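Local coordinates for phage-related conserved hypothetical protein, BB2244 (Bordetella bronchiseptica, PDB 2BDV) that is of unknown function but probably recognises abasic sites in single-stranded DNA, like other SRAP (SOS response-associated peptidase) proteins, at residues A[75-78]-A[79-83]; A[177-180]-A[181-184]; A[140-143]-A[144-147]. One frame throughout, in Å; residues are numbered along the deposited sequence.

Contact 1: residues A[75-78]-A[79-83]; sequences KLET and IERHG
Lys-75 caps the short helix 76-80, its carbonyl O accepting Ile-79 N at 3.2 Å while its ammonium turns away to a salt bridge with Asp-153. One residue on, Leu-76 meets Glu-80, the two side chains crossing at an angle: Leu-76 CD1 touches Glu-80 CG at 3.5 Å and Leu-76 CD2 lies as close to Glu-80 OE2. Glu-80 is bent at chi2 (-53°), and its other oxygen pairs with Arg-192. Glu-77 runs extended from a CG placed anti to the backbone N (chi1 -170°) and reaches Arg-81 one turn later. There Arg-81 NH2 approaches Glu-77 OE2 at 2.7 Å on the anti side, but tilted out of both the carboxylate and the guanidinium planes. These planes stand 72° apart, making this a bent, single-pronged salt bridge rather than a flat two-bond pair. Thr-78 O receives the C-terminal cap of the helix: Gly-83 N donates to Thr-78 O at 2.7 Å, and with a weak bond from His-82 N to Ile-79 O this forms a Schellman motif, His-82 adopting positive phi. Thr-78 CG2 packs at 3.8 Å from Gly-83 CA. Following directly on strand 73-75, the helix sets Leu-76 and Ile-79 against Leu-191 of helix 184-191.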
ATOM      1  N   LYS A  75      -5.355  -8.065   4.822  1.00 18.43           N
ATOM      2  CA  LYS A  75      -5.153  -9.453   4.412  1.00 22.80           C
ATOM      3  C   LYS A  75      -6.012  -9.849   3.213  1.00 22.82           C
ATOM      4  O   LYS A  75      -7.241  -9.831   3.265  1.00 21.74           O
ATOM      5  CB  LYS A  75      -5.428 -10.410   5.587  1.00 23.48           C
ATOM      6  CG  LYS A  75      -5.156 -11.883   5.284  1.00 24.87           C
ATOM      7  CD  LYS A  75      -5.439 -12.756   6.495  1.00 25.10           C
ATOM      8  CE  LYS A  75      -4.399 -12.575   7.580  1.00 28.25           C
ATOM      9  NZ  LYS A  75      -3.119 -13.257   7.236  1.00 29.98           N
ATOM     10  N   LEU A  76      -5.331 -10.209   2.133  1.00 24.20           N
ATOM     11  CA  LEU A  76      -5.963 -10.611   0.895  1.00 25.46           C
ATOM     12  C   LEU A  76      -7.103 -11.603   1.107  1.00 26.89           C
ATOM     13  O   LEU A  76      -8.186 -11.447   0.547  1.00 28.47           O
ATOM     14  CB  LEU A  76      -4.899 -11.204  -0.032  1.00 25.11           C
ATOM     15  CG  LEU A  76      -5.325 -11.710  -1.405  1.00 25.08           C
ATOM     16  CD1 LEU A  76      -6.079 -13.015  -1.237  1.00 26.83           C
ATOM     17  CD2 LEU A  76      -6.183 -10.660  -2.113  1.00 23.26           C
ATOM     18  N   GLU A  77      -6.870 -12.620   1.923  1.00 27.62           N
ATOM     19  CA  GLU A  77      -7.896 -13.623   2.150  1.00 29.58           C
ATOM     20  C   GLU A  77      -9.130 -13.106   2.876  1.00 28.35           C
ATOM     21  O   GLU A  77     -10.241 -13.546   2.588  1.00 27.99           O
ATOM     22  CB  GLU A  77      -7.318 -14.803   2.914  1.00 33.05           C
ATOM     23  CG  GLU A  77      -8.267 -15.965   2.955  1.00 38.79           C
ATOM     24  CD  GLU A  77      -7.580 -17.235   3.353  1.00 42.61           C
ATOM     25  OE1 GLU A  77      -7.074 -17.292   4.497  1.00 43.55           O
ATOM     26  OE2 GLU A  77      -7.541 -18.166   2.516  1.00 44.42           O
ATOM     27  N   THR A  78      -8.946 -12.192   3.824  1.00 26.75           N
ATOM     28  CA  THR A  78     -10.096 -11.647   4.528  1.00 26.81           C
ATOM     29  C   THR A  78     -10.947 -10.874   3.521  1.00 26.72           C
ATOM     30  O   THR A  78     -12.171 -10.861   3.615  1.00 29.07           O
ATOM     31  CB  THR A  78      -9.671 -10.728   5.688  1.00 26.32           C
ATOM     32  OG1 THR A  78      -9.004 -11.506   6.686  1.00 26.25           O
ATOM     33  CG2 THR A  78     -10.888 -10.059   6.317  1.00 24.81           C
ATOM     34  N   ILE A  79     -10.301 -10.255   2.541  1.00 26.52           N
ATOM     35  CA  ILE A  79     -11.030  -9.513   1.520  1.00 26.95           C
ATOM     36  C   ILE A  79     -11.757 -10.504   0.603  1.00 29.17           C
ATOM     37  O   ILE A  79     -12.882 -10.252   0.171  1.00 28.01           O
ATOM     38  CB  ILE A  79     -10.077  -8.626   0.679  1.00 25.31           C
ATOM     39  CG1 ILE A  79      -9.300  -7.687   1.604  1.00 23.82           C
ATOM     40  CG2 ILE A  79     -10.872  -7.824  -0.342  1.00 24.59           C
ATOM     41  CD1 ILE A  79      -8.274  -6.831   0.896  1.00 19.54           C
ATOM     42  N   GLU A  80     -11.113 -11.634   0.320  1.00 31.31           N
ATOM     43  CA  GLU A  80     -11.705 -12.662  -0.532  1.00 35.32           C
ATOM     44  C   GLU A  80     -12.921 -13.315   0.136  1.00 35.98           C
ATOM     45  O   GLU A  80     -13.954 -13.518  -0.504  1.00 35.28           O
ATOM     46  CB  GLU A  80     -10.673 -13.748  -0.862  1.00 36.97           C
ATOM     47  CG  GLU A  80      -9.502 -13.287  -1.717  1.00 41.03           C
ATOM     48  CD  GLU A  80      -9.953 -12.586  -2.984  1.00 43.23           C
ATOM     49  OE1 GLU A  80     -10.881 -13.096  -3.644  1.00 46.04           O
ATOM     50  OE2 GLU A  80      -9.372 -11.535  -3.327  1.00 44.09           O
ATOM     51  N   ARG A  81     -12.782 -13.642   1.420  1.00 37.35           N
ATOM     52  CA  ARG A  81     -13.853 -14.270   2.187  1.00 39.33           C
ATOM     53  C   ARG A  81     -14.873 -13.207   2.595  1.00 38.95           C
ATOM     54  O   ARG A  81     -15.812 -13.483   3.344  1.00 40.75           O
ATOM     55  CB  ARG A  81     -13.287 -14.938   3.451  1.00 40.71           C
ATOM     56  CG  ARG A  81     -11.987 -15.715   3.248  1.00 45.11           C
ATOM     57  CD  ARG A  81     -12.169 -16.981   2.420  1.00 49.31           C
ATOM     58  NE  ARG A  81     -10.890 -17.506   1.937  1.00 51.13           N
ATOM     59  CZ  ARG A  81     -10.730 -18.701   1.376  1.00 52.25           C
ATOM     60  NH1 ARG A  81     -11.769 -19.513   1.227  1.00 53.55           N
ATOM     61  NH2 ARG A  81      -9.532 -19.081   0.953  1.00 52.16           N
ATOM     62  N   HIS A  82     -14.668 -11.990   2.103  1.00 38.00           N
ATOM     63  CA  HIS A  82     -15.544 -10.861   2.397  1.00 36.53           C
ATOM     64  C   HIS A  82     -15.728 -10.711   3.902  1.00 36.17           C
ATOM     65  O   HIS A  82     -16.843 -10.751   4.415  1.00 36.57           O
ATOM     66  CB  HIS A  82     -16.900 -11.054   1.708  1.00 36.54           C
ATOM     67  CG  HIS A  82     -17.654  -9.779   1.489  1.00 36.87           C
ATOM     68  ND1 HIS A  82     -18.806  -9.465   2.179  1.00 37.61           N
ATOM     69  CD2 HIS A  82     -17.418  -8.736   0.659  1.00 36.24           C
ATOM     70  CE1 HIS A  82     -19.248  -8.285   1.781  1.00 37.72           C
ATOM     71  NE2 HIS A  82     -18.423  -7.820   0.860  1.00 38.18           N
ATOM     72  N   GLY A  83     -14.615 -10.537   4.606  1.00 35.33           N
ATOM     73  CA  GLY A  83     -14.676 -10.390   6.047  1.00 31.88           C
ATOM     74  C   GLY A  83     -14.468  -8.967   6.529  1.00 29.65           C
ATOM     75  O   GLY A  83     -14.118  -8.076   5.754  1.00 29.70           O
TER

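Contact 2: residues A[177-180]-A[181-184]; sequences WVDP and ATPV
A type I beta turn from Asp-179 to Thr-182 carries the chain out of helix 171-178, and within it an Asx turn bridges Asp-179 and Ala-181. The turn proper is closed by Thr-182 N, which gives its hydrogen to Asp-179 O at 2.9 Å. Asp-179 also uses its side chain: a chi1 of -167°, which puts CG trans to the main-chain nitrogen, brings OD2 round to the N-H two residues on, and Asp-179 OD2 accepts Ala-181 N at 3.0 Å. This donor stands 40° out of the carboxylate plane. The methyl of Ala-181 rests beside the same oxygen, 3.2 Å from CB to Asp-179 OD2. Thr-182 sends two branches back across the turn. Its CG2 packs against Asp-179 CB at 3.6 Å, whereas Thr-182 OG1 lies 3.0 Å from Asp-179 O, with Glu-176 O a second acceptor for its one proton. One carbonyl thus gathers the closing N-H and lies within range of the hydroxyl, and Arg-94 adds a weak bond to it. The turn leads into helix 184-191, whose Ala-187 and Leu-191 pack on the buried Trp-177 indole alongside Ala-130 and Leu-132 of strand 126-133, while Trp-177 NE1 bonds to Ile-95 O.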
ATOM      1  N   TRP A 177      -9.288  -1.649 -11.030  1.00 20.07           N
ATOM      2  CA  TRP A 177      -9.463  -1.615  -9.585  1.00 20.68           C
ATOM      3  C   TRP A 177     -10.041  -0.286  -9.085  1.00 20.82           C
ATOM      4  O   TRP A 177     -10.979  -0.284  -8.296  1.00 19.53           O
ATOM      5  CB  TRP A 177      -8.122  -1.917  -8.896  1.00 21.96           C
ATOM      6  CG  TRP A 177      -8.114  -1.770  -7.386  1.00 18.90           C
ATOM      7  CD1 TRP A 177      -7.597  -0.724  -6.666  1.00 19.83           C
ATOM      8  CD2 TRP A 177      -8.588  -2.721  -6.423  1.00 19.18           C
ATOM      9  NE1 TRP A 177      -7.714  -0.969  -5.316  1.00 18.56           N
ATOM     10  CE2 TRP A 177      -8.324  -2.182  -5.138  1.00 19.66           C
ATOM     11  CE3 TRP A 177      -9.214  -3.973  -6.517  1.00 17.24           C
ATOM     12  CZ2 TRP A 177      -8.660  -2.860  -3.957  1.00 17.19           C
ATOM     13  CZ3 TRP A 177      -9.546  -4.644  -5.344  1.00 16.55           C
ATOM     14  CH2 TRP A 177      -9.269  -4.082  -4.079  1.00 16.35           C
ATOM     15  N   VAL A 178      -9.509   0.842  -9.557  1.00 21.71           N
ATOM     16  CA  VAL A 178      -9.991   2.152  -9.107  1.00 23.49           C
ATOM     17  C   VAL A 178     -11.312   2.615  -9.760  1.00 23.49           C
ATOM     18  O   VAL A 178     -11.941   3.564  -9.287  1.00 23.92           O
ATOM     19  CB  VAL A 178      -8.900   3.250  -9.321  1.00 25.71           C
ATOM     20  CG1 VAL A 178      -8.591   3.407 -10.814  1.00 27.47           C
ATOM     21  CG2 VAL A 178      -9.377   4.588  -8.759  1.00 28.67           C
ATOM     22  N   ASP A 179     -11.724   1.934 -10.830  1.00 23.03           N
ATOM     23  CA  ASP A 179     -12.955   2.239 -11.578  1.00 23.04           C
ATOM     24  C   ASP A 179     -14.197   1.892 -10.749  1.00 24.83           C
ATOM     25  O   ASP A 179     -14.521   0.717 -10.553  1.00 25.74           O
ATOM     26  CB  ASP A 179     -12.959   1.446 -12.900  1.00 23.79           C
ATOM     27  CG  ASP A 179     -14.028   1.922 -13.895  1.00 25.77           C
ATOM     28  OD1 ASP A 179     -13.847   1.673 -15.110  1.00 26.49           O
ATOM     29  OD2 ASP A 179     -15.043   2.518 -13.476  1.00 24.36           O
ATOM     30  N   PRO A 180     -14.917   2.916 -10.267  1.00 24.07           N
ATOM     31  CA  PRO A 180     -16.120   2.717  -9.457  1.00 24.08           C
ATOM     32  C   PRO A 180     -17.169   1.815 -10.120  1.00 24.65           C
ATOM     33  O   PRO A 180     -18.026   1.247  -9.444  1.00 21.46           O
ATOM     34  CB  PRO A 180     -16.617   4.143  -9.226  1.00 23.61           C
ATOM     35  CG  PRO A 180     -16.165   4.864 -10.445  1.00 25.57           C
ATOM     36  CD  PRO A 180     -14.772   4.328 -10.664  1.00 25.13           C
ATOM     37  N   ALA A 181     -17.082   1.673 -11.440  1.00 24.66           N
ATOM     38  CA  ALA A 181     -18.026   0.849 -12.183  1.00 25.28           C
ATOM     39  C   ALA A 181     -17.763  -0.651 -12.048  1.00 26.64           C
ATOM     40  O   ALA A 181     -18.673  -1.463 -12.226  1.00 27.27           O
ATOM     41  CB  ALA A 181     -18.010   1.245 -13.655  1.00 23.00           C
ATOM     42  N   THR A 182     -16.524  -1.032 -11.745  1.00 27.07           N
ATOM     43  CA  THR A 182     -16.207  -2.455 -11.612  1.00 27.66           C
ATOM     44  C   THR A 182     -16.813  -3.030 -10.339  1.00 26.73           C
ATOM     45  O   THR A 182     -16.589  -2.518  -9.248  1.00 29.03           O
ATOM     46  CB  THR A 182     -14.684  -2.708 -11.590  1.00 29.11           C
ATOM     47  OG1 THR A 182     -14.140  -2.248 -10.351  1.00 32.78           O
ATOM     48  CG2 THR A 182     -14.010  -1.976 -12.737  1.00 28.11           C
ATOM     49  N   PRO A 183     -17.594  -4.109 -10.466  1.00 27.16           N
ATOM     50  CA  PRO A 183     -18.232  -4.747  -9.311  1.00 25.75           C
ATOM     51  C   PRO A 183     -17.225  -5.351  -8.339  1.00 24.58           C
ATOM     52  O   PRO A 183     -16.093  -5.656  -8.715  1.00 24.36           O
ATOM     53  CB  PRO A 183     -19.130  -5.801  -9.955  1.00 24.09           C
ATOM     54  CG  PRO A 183     -18.340  -6.199 -11.161  1.00 27.01           C
ATOM     55  CD  PRO A 183     -17.877  -4.860 -11.703  1.00 27.48           C
ATOM     56  N   VAL A 184     -17.654  -5.506  -7.087  1.00 23.66           N
ATOM     57  CA  VAL A 184     -16.827  -6.067  -6.018  1.00 25.58           C
ATOM     58  C   VAL A 184     -16.302  -7.455  -6.383  1.00 26.20           C
ATOM     59  O   VAL A 184     -15.190  -7.833  -6.003  1.00 26.22           O
ATOM     60  CB  VAL A 184     -17.637  -6.189  -4.695  1.00 24.83           C
ATOM     61  CG1 VAL A 184     -16.794  -6.851  -3.611  1.00 24.44           C
ATOM     62  CG2 VAL A 184     -18.099  -4.818  -4.239  1.00 27.40           C
TER

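Contact 3: residues A[140-143]-A[144-147]; sequences ELDE and AHGF
The imidazole of His-145 and the carboxylate of Asp-142 lie side by side, nearly coplanar, their planes only 18° apart. The carboxylate meets the ring at its edge: His-145 ND1 donates to Asp-142 OD1 at 2.7 Å along an almost straight path (174°), entering the syn lone pair of that oxygen. Because acceptor and ring share a plane, this bond helps to fix the rotation of the imidazole. Glu-140 O comes up obliquely, 3.4 Å from His-145 ND1, at an angle too poor for a hydrogen bond. Trp-135 and Ala-139 also touch the histidine. Asp-142 can turn back on its own loop since its CG sits between the backbone N and the carbonyl carbon (chi1 47°), bringing OD1 round to the following residues; Ala-144 CB packs at 3.4 Å from Asp-142 OD1. The backbone is a tight helical turn with 3-10 spacing in the connection between strands 126-133 and 147-151. His-145 N donates to Asp-142 O at 2.9 Å, and Gly-146 N follows with Glu-143 O at 3.1 Å. The sequence Asp-Glu-Ala-His recalls the DEAH box of helicases, but an SRAP-family protein gives no reason to read it as one. Just before this turn, Leu-141 centres an inverse gamma turn, closed by a weak bond from Asp-142 N to Glu-140 O. Glu-143 takes no part in the His-Asp pair: its carboxylate forms a salt bridge with Lys-63, and its backbone bonds to the same residue. Phe-147 then enters strand 147-151 of the mixed sheet, its ring stacked with Trp-60 and packed on Ile-95 and Val-97.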
ATOM      1  N   GLU A 140     -13.036  13.863   7.505  1.00 36.50           N
ATOM      2  CA  GLU A 140     -11.766  14.362   8.002  1.00 37.20           C
ATOM      3  C   GLU A 140     -10.657  13.366   7.677  1.00 35.77           C
ATOM      4  O   GLU A 140     -10.917  12.176   7.486  1.00 34.07           O
ATOM      5  CB  GLU A 140     -11.859  14.594   9.505  1.00 40.93           C
ATOM      6  CG  GLU A 140     -11.106  15.822   9.957  1.00 46.76           C
ATOM      7  CD  GLU A 140     -11.635  16.361  11.263  1.00 50.05           C
ATOM      8  OE1 GLU A 140     -12.852  16.652  11.336  1.00 51.42           O
ATOM      9  OE2 GLU A 140     -10.837  16.499  12.214  1.00 52.54           O
ATOM     10  N   LEU A 141      -9.423  13.858   7.613  1.00 34.57           N
ATOM     11  CA  LEU A 141      -8.271  13.021   7.288  1.00 33.94           C
ATOM     12  C   LEU A 141      -7.599  12.428   8.523  1.00 33.05           C
ATOM     13  O   LEU A 141      -6.401  12.618   8.751  1.00 33.56           O
ATOM     14  CB  LEU A 141      -7.259  13.835   6.475  1.00 33.17           C
ATOM     15  CG  LEU A 141      -7.784  14.412   5.152  1.00 31.93           C
ATOM     16  CD1 LEU A 141      -6.780  15.399   4.601  1.00 32.87           C
ATOM     17  CD2 LEU A 141      -8.044  13.300   4.154  1.00 31.55           C
ATOM     18  N   ASP A 142      -8.384  11.697   9.310  1.00 31.76           N
ATOM     19  CA  ASP A 142      -7.894  11.069  10.529  1.00 31.41           C
ATOM     20  C   ASP A 142      -7.800   9.539  10.404  1.00 30.61           C
ATOM     21  O   ASP A 142      -8.087   8.979   9.344  1.00 30.66           O
ATOM     22  CB  ASP A 142      -8.792  11.456  11.721  1.00 32.27           C
ATOM     23  CG  ASP A 142     -10.281  11.317  11.419  1.00 32.87           C
ATOM     24  OD1 ASP A 142     -10.652  10.494  10.552  1.00 36.61           O
ATOM     25  OD2 ASP A 142     -11.092  12.023  12.062  1.00 31.90           O
ATOM     26  N   GLU A 143      -7.393   8.873  11.483  1.00 28.77           N
ATOM     27  CA  GLU A 143      -7.259   7.418  11.474  1.00 29.06           C
ATOM     28  C   GLU A 143      -8.589   6.739  11.207  1.00 26.62           C
ATOM     29  O   GLU A 143      -8.628   5.633  10.671  1.00 25.65           O
ATOM     30  CB  GLU A 143      -6.704   6.902  12.803  1.00 31.65           C
ATOM     31  CG  GLU A 143      -5.502   7.657  13.294  1.00 38.39           C
ATOM     32  CD  GLU A 143      -5.902   8.961  13.942  1.00 43.05           C
ATOM     33  OE1 GLU A 143      -5.031   9.845  14.090  1.00 45.08           O
ATOM     34  OE2 GLU A 143      -7.093   9.090  14.313  1.00 43.67           O
ATOM     35  N   ALA A 144      -9.675   7.397  11.599  1.00 24.90           N
ATOM     36  CA  ALA A 144     -11.008   6.857  11.386  1.00 25.61           C
ATOM     37  C   ALA A 144     -11.279   6.749   9.891  1.00 25.31           C
ATOM     38  O   ALA A 144     -12.173   6.013   9.463  1.00 27.52           O
ATOM     39  CB  ALA A 144     -12.056   7.744  12.044  1.00 25.50           C
ATOM     40  N   HIS A 145     -10.508   7.481   9.093  1.00 22.72           N
ATOM     41  CA  HIS A 145     -10.673   7.421   7.647  1.00 22.71           C
ATOM     42  C   HIS A 145      -9.362   7.076   6.949  1.00 20.79           C
ATOM     43  O   HIS A 145      -9.142   7.455   5.803  1.00 18.88           O
ATOM     44  CB  HIS A 145     -11.243   8.744   7.119  1.00 22.23           C
ATOM     45  CG  HIS A 145     -12.578   9.088   7.702  1.00 23.93           C
ATOM     46  ND1 HIS A 145     -12.716   9.717   8.920  1.00 25.69           N
ATOM     47  CD2 HIS A 145     -13.835   8.808   7.282  1.00 25.19           C
ATOM     48  CE1 HIS A 145     -13.998   9.804   9.227  1.00 24.92           C
ATOM     49  NE2 HIS A 145     -14.699   9.258   8.250  1.00 24.37           N
ATOM     50  N   GLY A 146      -8.501   6.337   7.647  1.00 20.73           N
ATOM     51  CA  GLY A 146      -7.220   5.941   7.079  1.00 19.70           C
ATOM     52  C   GLY A 146      -7.339   4.729   6.166  1.00 19.35           C
ATOM     53  O   GLY A 146      -8.398   4.109   6.093  1.00 18.66           O
ATOM     54  N   PHE A 147      -6.262   4.379   5.464  1.00 17.83           N
ATOM     55  CA  PHE A 147      -6.311   3.227   4.566  1.00 14.65           C
ATOM     56  C   PHE A 147      -5.300   2.149   4.934  1.00 14.36           C
ATOM     57  O   PHE A 147      -4.436   2.364   5.780  1.00 11.71           O
ATOM     58  CB  PHE A 147      -6.081   3.660   3.108  1.00 17.17           C
ATOM     59  CG  PHE A 147      -4.682   4.143   2.815  1.00 19.07           C
ATOM     60  CD1 PHE A 147      -4.394   5.502   2.787  1.00 18.83           C
ATOM     61  CD2 PHE A 147      -3.655   3.237   2.542  1.00 21.22           C
ATOM     62  CE1 PHE A 147      -3.109   5.962   2.486  1.00 19.88           C
ATOM     63  CE2 PHE A 147      -2.358   3.685   2.239  1.00 20.18           C
ATOM     64  CZ  PHE A 147      -2.085   5.052   2.211  1.00 19.09           C
TER

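All three are local contacts at the surface, whose buried side chains, among them Ile-79, Trp-177 and Phe-147, face the interior. Contacts 1 and 2 share a neighbour, since helix 184-191 receives side chains from both; their centres lie about 17 Å apart, against about 21 and 22 Å from theirs to that of contact 3. Contacts 1 and 3 are linked through one mixed sheet: contact 1 begins on the last residue of strand 73-75, and the loop of contact 3 leads into the parallel partner, strand 147-151. Their chemistry follows place: a helix end with an exposed Glu-Arg salt bridge, an interhelical turn fixed by an aspartate and threonine, and a strand-to-strand loop stiffened by a coplanar His-carboxylate bond.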